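Porin B (Pseudomonas putida, PDB 4GEY) forms a beta-barrel channel in the outer membrane that probably mediates selective uptake of sugars such as glucose. Local coordinates at residues Y42-A53 with R67-L78; S160-L168 with V427-S435. The protein carries 2 engineered substitutions. All coordinates share one frame; numbering follows the deposited sequence.

Two ways of building a porin are at work here: strands zipped edge to edge into a wall, and a loop folded inward against that wall. Contact 1 pairs strand 42-57 with strand 66-79, neighbours in sequence; contact 2 sets the loop segment 160-168 against the last strand, 425-435, with more than 250 residues between its two segments. Contact 1 is complete before contact 2 begins along the chain. They lie about 12 Å apart, centre to centre, and strands 42-57 and 425-435 lie side by side, joined by probable hydrogen bonds, one from Y48 N to S434 O at 2.6 Å. That seam joins the first and last strands and closes the barrel.

Contact 1 (Y42-A53 with R67-L78); sequences YDFTLDYVGEVA and RYSDQFALGAHL. With C8E ((hydroxyethyloxy)tri(ethyloxy)octane), chain I; C8E ((hydroxyethyloxy)tri(ethyloxy)octane), chain H; DMU (decyl-beta-D-maltopyranoside), chain N.
F72 and Y48 meet on the membrane-facing side of an antiparallel pair: Y48 CD1 sits over one face of the F72 ring, toward its rim, 3.6 Å from CZ, with the ring planes 58° apart. Y48 reaches across because its CG lies anti to the backbone N (chi1 171°). L46 CD2 comes to the edge of the same F72 ring at 4.2 Å from CD1, and L46 CG meets L74 CD2. Further along, V52 CG2 touches the edge of Y68 at CD1 (3.4 Å). Detergent continues this apolar surface: a C8E chain covers one face of Y48, and another packs on Y68 beside the decyl tail of DMU. With F72 cut back to an alanine, Y48 CD1 would probably lose the ring face it rests on and L46 CD2 its apolar neighbour.

Twelve backbone hydrogen bonds hold the strands in register from D43 with H77 to A53 with R67. E51 N to S69 O, 2.8 Å, is among the straightest, at 170°.

Polar groups gather on the face of E51 and Q71, toward the channel. There E51 OE1 accepts from V122 N, and Q71 OE1 from both R98 and W186 of the glucose pocket. The hairpin is flanked by strand 425-435 beside 42-57 and strand 89-100 beside 66-79, while helix 103-108 packs on A53 and R67.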
# COMPACT_ATOMS: atom_id res chain seq x y z
N TYR A 42 9.04 -25.82 -7.43
CA TYR A 42 7.92 -25.05 -7.98
C TYR A 42 6.80 -24.79 -6.96
O TYR A 42 6.20 -25.72 -6.42
CB TYR A 42 7.32 -25.75 -9.20
CG TYR A 42 8.29 -25.99 -10.33
CD1 TYR A 42 9.20 -27.05 -10.27
CD2 TYR A 42 8.28 -25.19 -11.46
CE1 TYR A 42 10.09 -27.28 -11.30
CE2 TYR A 42 9.17 -25.42 -12.50
CZ TYR A 42 10.07 -26.46 -12.41
OH TYR A 42 10.95 -26.68 -13.43
N ASP A 43 6.50 -23.52 -6.73
CA ASP A 43 5.45 -23.13 -5.80
C ASP A 43 4.43 -22.30 -6.56
O ASP A 43 4.62 -21.09 -6.75
CB ASP A 43 6.06 -22.34 -4.64
CG ASP A 43 5.08 -22.06 -3.52
OD1 ASP A 43 3.92 -22.52 -3.59
OD2 ASP A 43 5.48 -21.38 -2.54
N PHE A 44 3.36 -22.94 -7.01
CA PHE A 44 2.31 -22.24 -7.74
C PHE A 44 1.21 -21.80 -6.78
O PHE A 44 0.75 -22.58 -5.95
CB PHE A 44 1.71 -23.12 -8.84
CG PHE A 44 2.69 -23.52 -9.90
CD1 PHE A 44 3.02 -22.64 -10.93
CD2 PHE A 44 3.27 -24.78 -9.90
CE1 PHE A 44 3.92 -23.01 -11.91
CE2 PHE A 44 4.17 -25.16 -10.88
CZ PHE A 44 4.50 -24.27 -11.89
N THR A 45 0.80 -20.54 -6.90
CA THR A 45 -0.21 -20.00 -6.00
C THR A 45 -1.29 -19.21 -6.72
O THR A 45 -1.04 -18.56 -7.73
CB THR A 45 0.45 -19.07 -5.00
OG1 THR A 45 1.09 -18.01 -5.72
CG2 THR A 45 1.49 -19.84 -4.21
N LEU A 46 -2.50 -19.26 -6.18
CA LEU A 46 -3.62 -18.47 -6.70
C LEU A 46 -4.37 -17.90 -5.52
O LEU A 46 -5.15 -18.59 -4.86
CB LEU A 46 -4.55 -19.34 -7.55
CG LEU A 46 -5.31 -18.62 -8.67
CD1 LEU A 46 -6.76 -19.08 -8.75
CD2 LEU A 46 -5.20 -17.10 -8.57
N ASP A 47 -4.12 -16.62 -5.24
CA ASP A 47 -4.65 -15.98 -4.05
C ASP A 47 -5.76 -15.01 -4.38
O ASP A 47 -5.68 -14.28 -5.37
CB ASP A 47 -3.53 -15.25 -3.35
CG ASP A 47 -2.43 -16.18 -2.95
OD1 ASP A 47 -2.76 -17.23 -2.37
OD2 ASP A 47 -1.24 -15.88 -3.22
N TYR A 48 -6.78 -14.99 -3.53
CA TYR A 48 -7.93 -14.11 -3.73
C TYR A 48 -8.12 -13.12 -2.60
O TYR A 48 -7.94 -13.45 -1.43
CB TYR A 48 -9.18 -14.96 -3.85
CG TYR A 48 -10.46 -14.18 -3.84
CD1 TYR A 48 -10.95 -13.60 -5.00
CD2 TYR A 48 -11.20 -14.04 -2.68
CE1 TYR A 48 -12.13 -12.90 -4.99
CE2 TYR A 48 -12.37 -13.35 -2.66
CZ TYR A 48 -12.83 -12.78 -3.82
OH TYR A 48 -14.00 -12.09 -3.79
N VAL A 49 -8.50 -11.89 -2.95
CA VAL A 49 -8.87 -10.90 -1.94
C VAL A 49 -10.13 -10.21 -2.39
O VAL A 49 -10.18 -9.66 -3.48
CB VAL A 49 -7.77 -9.80 -1.74
CG1 VAL A 49 -8.24 -8.77 -0.71
CG2 VAL A 49 -6.46 -10.42 -1.32
N GLY A 50 -11.17 -10.24 -1.55
CA GLY A 50 -12.39 -9.53 -1.86
C GLY A 50 -12.69 -8.53 -0.77
O GLY A 50 -12.64 -8.88 0.41
N GLU A 51 -13.00 -7.28 -1.15
CA GLU A 51 -13.39 -6.26 -0.19
C GLU A 51 -14.76 -5.61 -0.48
O GLU A 51 -14.98 -5.07 -1.57
CB GLU A 51 -12.32 -5.18 -0.10
CG GLU A 51 -11.17 -5.55 0.82
CD GLU A 51 -9.85 -4.92 0.41
OE1 GLU A 51 -9.87 -3.86 -0.27
OE2 GLU A 51 -8.80 -5.49 0.76
N VAL A 52 -15.66 -5.67 0.50
CA VAL A 52 -16.97 -5.03 0.41
C VAL A 52 -17.00 -3.78 1.28
O VAL A 52 -16.46 -3.78 2.38
CB VAL A 52 -18.08 -5.95 0.95
CG1 VAL A 52 -19.43 -5.27 0.83
CG2 VAL A 52 -18.08 -7.27 0.21
N ALA A 53 -17.65 -2.72 0.80
CA ALA A 53 -17.84 -1.52 1.61
C ALA A 53 -19.19 -0.85 1.36
O ALA A 53 -19.63 -0.71 0.22
CB ALA A 53 -16.72 -0.54 1.39
N ARG A 67 -20.38 -1.22 -2.31
CA ARG A 67 -19.48 -1.44 -3.42
C ARG A 67 -18.60 -2.63 -3.14
O ARG A 67 -18.36 -2.99 -1.99
CB ARG A 67 -18.67 -0.18 -3.72
CG ARG A 67 -19.54 0.97 -4.21
CD ARG A 67 -20.07 0.68 -5.59
NE ARG A 67 -20.93 1.75 -6.09
CZ ARG A 67 -22.24 1.82 -5.84
NH1 ARG A 67 -22.81 0.91 -5.08
NH2 ARG A 67 -22.95 2.82 -6.33
N TYR A 68 -18.17 -3.28 -4.22
CA TYR A 68 -17.37 -4.47 -4.08
C TYR A 68 -16.21 -4.43 -5.05
O TYR A 68 -16.35 -4.05 -6.20
CB TYR A 68 -18.20 -5.72 -4.34
CG TYR A 68 -17.40 -7.00 -4.25
CD1 TYR A 68 -17.08 -7.56 -3.02
CD2 TYR A 68 -16.97 -7.65 -5.40
CE1 TYR A 68 -16.35 -8.72 -2.94
CE2 TYR A 68 -16.25 -8.82 -5.33
CZ TYR A 68 -15.95 -9.35 -4.10
OH TYR A 68 -15.23 -10.50 -4.04
N SER A 69 -15.05 -4.85 -4.56
CA SER A 69 -13.84 -4.79 -5.33
C SER A 69 -13.07 -6.04 -4.96
O SER A 69 -13.14 -6.49 -3.83
CB SER A 69 -13.06 -3.55 -4.90
OG SER A 69 -12.38 -2.99 -5.98
N ASP A 70 -12.34 -6.61 -5.91
CA ASP A 70 -11.54 -7.79 -5.60
C ASP A 70 -10.25 -7.94 -6.42
O ASP A 70 -9.94 -7.11 -7.28
CB ASP A 70 -12.38 -9.08 -5.66
CG ASP A 70 -12.85 -9.44 -7.07
OD1 ASP A 70 -12.45 -8.78 -8.05
OD2 ASP A 70 -13.62 -10.43 -7.19
N GLN A 71 -9.51 -9.00 -6.13
CA GLN A 71 -8.23 -9.23 -6.79
C GLN A 71 -7.90 -10.71 -6.78
O GLN A 71 -8.07 -11.40 -5.77
CB GLN A 71 -7.11 -8.42 -6.10
CG GLN A 71 -5.71 -8.61 -6.66
CD GLN A 71 -4.62 -7.92 -5.80
OE1 GLN A 71 -4.25 -6.76 -6.03
NE2 GLN A 71 -4.11 -8.64 -4.80
N PHE A 72 -7.46 -11.20 -7.93
CA PHE A 72 -6.90 -12.53 -8.04
C PHE A 72 -5.41 -12.36 -8.31
O PHE A 72 -5.00 -11.45 -9.03
CB PHE A 72 -7.54 -13.30 -9.19
CG PHE A 72 -8.88 -13.91 -8.86
CD1 PHE A 72 -8.96 -15.20 -8.34
CD2 PHE A 72 -10.05 -13.20 -9.09
CE1 PHE A 72 -10.21 -15.77 -8.04
CE2 PHE A 72 -11.29 -13.76 -8.80
CZ PHE A 72 -11.36 -15.05 -8.27
N ALA A 73 -4.59 -13.23 -7.72
CA ALA A 73 -3.15 -13.16 -7.95
C ALA A 73 -2.58 -14.54 -8.28
O ALA A 73 -2.65 -15.46 -7.47
CB ALA A 73 -2.46 -12.54 -6.75
N LEU A 74 -2.04 -14.68 -9.48
CA LEU A 74 -1.57 -15.97 -9.98
C LEU A 74 -0.05 -15.92 -9.93
O LEU A 74 0.56 -15.01 -10.49
CB LEU A 74 -2.09 -16.18 -11.40
CG LEU A 74 -2.05 -17.50 -12.18
CD1 LEU A 74 -0.79 -17.61 -13.00
CD2 LEU A 74 -2.18 -18.67 -11.23
N GLY A 75 0.57 -16.88 -9.24
CA GLY A 75 2.00 -16.79 -8.99
C GLY A 75 2.80 -18.04 -9.30
O GLY A 75 2.30 -19.17 -9.22
N ALA A 76 4.06 -17.83 -9.67
CA ALA A 76 4.97 -18.95 -9.88
C ALA A 76 6.32 -18.63 -9.25
O ALA A 76 7.00 -17.69 -9.65
CB ALA A 76 5.11 -19.25 -11.36
N HIS A 77 6.69 -19.43 -8.26
CA HIS A 77 7.89 -19.20 -7.46
C HIS A 77 8.90 -20.30 -7.73
O HIS A 77 8.67 -21.46 -7.39
CB HIS A 77 7.52 -19.20 -5.99
CG HIS A 77 8.53 -18.55 -5.10
ND1 HIS A 77 9.52 -17.71 -5.59
CD2 HIS A 77 8.71 -18.59 -3.76
CE1 HIS A 77 10.25 -17.27 -4.59
NE2 HIS A 77 9.78 -17.79 -3.47
N LEU A 78 10.02 -19.95 -8.34
CA LEU A 78 10.97 -20.97 -8.76
C LEU A 78 12.26 -20.97 -7.94
O LEU A 78 12.95 -19.96 -7.81
CB LEU A 78 11.27 -20.85 -10.25
CG LEU A 78 10.28 -21.51 -11.22
CD1 LEU A 78 8.84 -21.05 -11.01
CD2 LEU A 78 10.74 -21.25 -12.66
C2 C8E I . -13.92 -11.33 -11.84
C3 C8E I . -14.81 -10.62 -10.82
C4 C8E I . -16.29 -11.00 -10.96
C5 C8E I . -16.90 -11.33 -9.60
C6 C8E I . -16.87 -12.83 -9.32
C7 C8E I . -16.28 -13.15 -7.94
C8 C8E I . -16.21 -14.65 -7.69
O9 C8E I . -15.09 -15.01 -6.89
C10 C8E I . -15.41 -15.35 -5.54
C11 C8E I . -14.21 -16.04 -4.87
O12 C8E I . -14.40 -16.25 -3.48
C13 C8E I . -13.49 -17.18 -2.91
C14 C8E I . -14.02 -17.77 -1.60
C1 C8E H . -20.85 -7.55 -9.34
C2 C8E H . -20.99 -8.41 -8.10
C3 C8E H . -19.73 -9.26 -7.92
C4 C8E H . -19.64 -9.84 -6.50
C5 C8E H . -19.64 -11.37 -6.50
C6 C8E H . -18.62 -11.90 -5.48
C7 C8E H . -19.28 -12.29 -4.16
C8 C8E H . -18.26 -12.58 -3.07
O9 C8E H . -18.05 -13.97 -2.90
C10 C8E H . -16.76 -14.25 -2.40
C1 DMU N . -23.51 -4.87 -6.71
C2 DMU N . -24.00 -3.86 -7.62
C3 DMU N . -25.05 -2.95 -7.12
C4 DMU N . -24.87 -2.48 -5.65
O5 DMU N . -24.21 -3.58 -4.80
C6 DMU N . -23.16 -4.36 -5.40
O7 DMU N . -25.14 -1.77 -7.96
O16 DMU N . -22.88 -5.44 -4.51
C18 DMU N . -21.81 -5.37 -3.58
C19 DMU N . -21.78 -6.49 -2.52
C22 DMU N . -21.60 -7.96 -3.03
C25 DMU N . -21.31 -9.02 -1.97
C28 DMU N . -19.92 -9.59 -1.83
C31 DMU N . -19.59 -10.42 -0.60
O49 DMU N . -22.31 -5.53 -7.28
O55 DMU N . -24.44 -4.51 -8.87
C57 DMU N . -26.05 -2.18 -5.06
O61 DMU N . -26.03 -1.77 -3.74
C5 DMU N . -26.19 -0.22 -9.36
C7 DMU N . -25.99 0.94 -8.54
C8 DMU N . -27.12 1.25 -7.62
C9 DMU N . -27.92 0.04 -7.02
O1 DMU N . -27.46 -1.32 -7.62
C10 DMU N . -26.36 -1.44 -8.58
O2 DMU N . -26.67 2.08 -6.58
O3 DMU N . -25.08 -0.38 -10.32
O4 DMU N . -25.75 2.05 -9.44
C11 DMU N . -29.23 0.18 -7.20
O6 DMU N . -29.84 1.27 -6.60

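Contact 2 (S160-L168 with V427-S435); sequences SFPCDFQNL and VAGLKIQSS. With C8E ((hydroxyethyloxy)tri(ethyloxy)octane), chain D.
Contact 2 is a polar loop-to-wall contact inside the barrel, where the irregular segment 160-168 lies against the inner face of the last strand, 425-435. K431 carries it. With CG anti to the backbone N (chi1 178°) and every later torsion extended, its chain stands straight out from the wall and delivers NZ to two loop carbonyls: F165 O at 2.8 Å and C163 O at 2.9 Å. The ammonium lies well above the C163 carbonyl plane, 57° out of it, and is less tilted from that of F165. Its methylenes run alongside the loop backbone, CD coming 3.5 Å from D164 O. A salt bridge to E121 gives NZ a third partner, so this buried charge is likely to be well compensated.

On one flank Q166 extends back toward the strand, its OE1 3.4 Å from K431 CB and its NE2 3.7 Å from G429 CA. The same NE2 donates to V52 O on the adjoining strand. On the other flank, Q433 crosses D164 at about a right angle, NE2 lying 3.5 Å from D164 OD1, while Q433 OE1 accepts from R407.

The loop is braced further by the C163–C171 disulfide, and E393 accepts from the backbone N of both Q166 and N167. An inward-folded loop held to the barrel wall is a classic porin device for narrowing the channel, and E121, the partner of K431, belongs to the pocket that binds beta-D-glucopyranose, which places this contact beside the sugar pocket, consistent with a loop that narrows the channel.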
# COMPACT_ATOMS: atom_id res chain seq x y z
N SER A 160 7.91 -1.58 3.49
CA SER A 160 6.93 -2.65 3.47
C SER A 160 6.14 -2.74 4.76
O SER A 160 6.70 -2.59 5.85
CB SER A 160 7.62 -3.98 3.21
OG SER A 160 8.43 -3.92 2.07
N PHE A 161 4.83 -2.98 4.63
CA PHE A 161 3.90 -3.10 5.76
C PHE A 161 2.82 -4.09 5.31
O PHE A 161 2.50 -4.14 4.13
CB PHE A 161 3.29 -1.72 6.08
CG PHE A 161 2.46 -1.69 7.35
CD1 PHE A 161 3.06 -1.73 8.60
CD2 PHE A 161 1.07 -1.58 7.29
CE1 PHE A 161 2.30 -1.70 9.76
CE2 PHE A 161 0.30 -1.54 8.44
CZ PHE A 161 0.91 -1.60 9.68
N PRO A 162 2.26 -4.90 6.24
CA PRO A 162 1.27 -5.92 5.84
C PRO A 162 -0.04 -5.32 5.34
O PRO A 162 -0.21 -4.10 5.28
CB PRO A 162 1.00 -6.69 7.15
CG PRO A 162 2.20 -6.44 8.00
CD PRO A 162 2.66 -5.03 7.65
N CYS A 163 -0.97 -6.18 4.98
CA CYS A 163 -2.22 -5.71 4.40
C CYS A 163 -3.41 -6.52 4.90
O CYS A 163 -4.11 -7.18 4.13
CB CYS A 163 -2.16 -5.78 2.87
SG CYS A 163 -3.49 -4.87 2.09
N ASP A 164 -3.63 -6.45 6.21
CA ASP A 164 -4.77 -7.13 6.80
C ASP A 164 -5.97 -6.20 6.94
O ASP A 164 -7.12 -6.64 6.78
CB ASP A 164 -4.39 -7.78 8.13
CG ASP A 164 -3.57 -9.04 7.94
OD1 ASP A 164 -3.73 -9.70 6.89
OD2 ASP A 164 -2.75 -9.37 8.84
N PHE A 165 -5.71 -4.91 7.22
CA PHE A 165 -6.77 -3.91 7.32
C PHE A 165 -7.43 -3.73 5.95
O PHE A 165 -6.86 -4.11 4.93
CB PHE A 165 -6.22 -2.57 7.83
CG PHE A 165 -5.91 -2.54 9.30
CD1 PHE A 165 -4.67 -2.98 9.78
CD2 PHE A 165 -6.84 -2.06 10.22
CE1 PHE A 165 -4.38 -2.96 11.13
CE2 PHE A 165 -6.56 -2.04 11.59
CZ PHE A 165 -5.33 -2.48 12.04
N GLN A 166 -8.63 -3.18 5.91
CA GLN A 166 -9.27 -2.92 4.63
C GLN A 166 -8.93 -1.52 4.14
O GLN A 166 -8.80 -1.27 2.93
CB GLN A 166 -10.79 -3.09 4.73
CG GLN A 166 -11.50 -2.93 3.39
CD GLN A 166 -12.88 -3.55 3.38
OE1 GLN A 166 -13.07 -4.69 3.81
NE2 GLN A 166 -13.86 -2.80 2.90
N ASN A 167 -8.78 -0.60 5.09
CA ASN A 167 -8.49 0.78 4.80
C ASN A 167 -7.04 0.97 4.34
O ASN A 167 -6.11 0.49 4.98
CB ASN A 167 -8.77 1.62 6.03
CG ASN A 167 -8.76 3.10 5.74
OD1 ASN A 167 -7.71 3.71 5.54
ND2 ASN A 167 -9.94 3.70 5.74
N LEU A 168 -6.86 1.69 3.23
CA LEU A 168 -5.55 1.87 2.60
C LEU A 168 -4.50 2.38 3.56
O LEU A 168 -3.36 1.95 3.49
CB LEU A 168 -5.64 2.84 1.41
CG LEU A 168 -5.01 2.43 0.08
CD1 LEU A 168 -4.70 3.67 -0.74
CD2 LEU A 168 -3.78 1.56 0.25
N VAL A 427 -18.32 3.67 7.75
CA VAL A 427 -18.37 2.67 6.70
C VAL A 427 -18.28 1.26 7.28
O VAL A 427 -17.50 1.00 8.20
CB VAL A 427 -17.24 2.91 5.67
CG1 VAL A 427 -17.18 1.78 4.64
CG2 VAL A 427 -17.41 4.27 4.98
N ALA A 428 -19.10 0.37 6.75
CA ALA A 428 -19.04 -1.04 7.08
C ALA A 428 -18.27 -1.78 6.00
O ALA A 428 -18.56 -1.62 4.81
CB ALA A 428 -20.43 -1.61 7.21
N GLY A 429 -17.29 -2.58 6.41
CA GLY A 429 -16.51 -3.34 5.47
C GLY A 429 -16.50 -4.82 5.78
O GLY A 429 -16.78 -5.22 6.90
N LEU A 430 -16.21 -5.63 4.76
CA LEU A 430 -15.96 -7.05 4.93
C LEU A 430 -14.79 -7.41 4.03
O LEU A 430 -14.82 -7.19 2.81
CB LEU A 430 -17.20 -7.88 4.55
CG LEU A 430 -17.04 -9.41 4.67
CD1 LEU A 430 -16.60 -9.79 6.08
CD2 LEU A 430 -18.31 -10.17 4.30
N LYS A 431 -13.73 -7.95 4.62
CA LYS A 431 -12.55 -8.28 3.84
C LYS A 431 -12.32 -9.77 3.89
O LYS A 431 -12.34 -10.38 4.96
CB LYS A 431 -11.32 -7.50 4.34
CG LYS A 431 -10.06 -7.84 3.59
CD LYS A 431 -8.97 -6.79 3.80
CE LYS A 431 -7.67 -7.24 3.15
NZ LYS A 431 -6.66 -6.17 3.07
N ILE A 432 -12.11 -10.36 2.72
CA ILE A 432 -11.91 -11.79 2.57
C ILE A 432 -10.56 -12.08 1.94
O ILE A 432 -10.18 -11.45 0.95
CB ILE A 432 -12.98 -12.40 1.65
CG1 ILE A 432 -14.36 -12.30 2.28
CG2 ILE A 432 -12.65 -13.85 1.34
CD1 ILE A 432 -15.36 -13.18 1.58
N GLN A 433 -9.83 -13.04 2.51
CA GLN A 433 -8.55 -13.46 1.95
C GLN A 433 -8.54 -14.96 1.81
O GLN A 433 -8.83 -15.68 2.76
CB GLN A 433 -7.40 -13.04 2.85
CG GLN A 433 -7.21 -11.55 2.94
CD GLN A 433 -6.29 -11.17 4.08
OE1 GLN A 433 -6.34 -11.78 5.15
NE2 GLN A 433 -5.45 -10.17 3.86
N SER A 434 -8.21 -15.45 0.62
CA SER A 434 -8.15 -16.89 0.43
C SER A 434 -7.09 -17.35 -0.58
O SER A 434 -6.86 -16.69 -1.60
CB SER A 434 -9.52 -17.41 0.01
OG SER A 434 -9.50 -18.81 0.03
N SER A 435 -6.47 -18.48 -0.28
CA SER A 435 -5.49 -19.07 -1.19
C SER A 435 -5.96 -20.42 -1.68
O SER A 435 -6.36 -21.29 -0.89
CB SER A 435 -4.11 -19.18 -0.54
OG SER A 435 -4.21 -19.62 0.80
C1 C8E D . -19.41 -6.22 8.49
C2 C8E D . -19.63 -4.90 9.21
C3 C8E D . -19.81 -5.12 10.71
C4 C8E D . -18.73 -4.37 11.49
C5 C8E D . -17.65 -5.29 12.05
C6 C8E D . -17.41 -5.09 13.55
C7 C8E D . -15.95 -5.33 13.94
C8 C8E D . -15.64 -4.71 15.30
O9 C8E D . -15.67 -5.66 16.35
C10 C8E D . -14.44 -5.79 17.06
C11 C8E D . -14.67 -6.13 18.54
O12 C8E D . -15.47 -7.28 18.74
C13 C8E D . -15.06 -8.04 19.88
C14 C8E D . -15.48 -9.52 19.78
O15 C8E D . -15.65 -10.10 21.07
C16 C8E D . -14.90 -11.29 21.27
C17 C8E D . -15.78 -12.51 21.53
O18 C8E D . -14.99 -13.67 21.72
C19 C8E D . -15.08 -14.27 23.00
C20 C8E D . -14.81 -15.77 22.86
O21 C8E D . -15.61 -16.54 23.73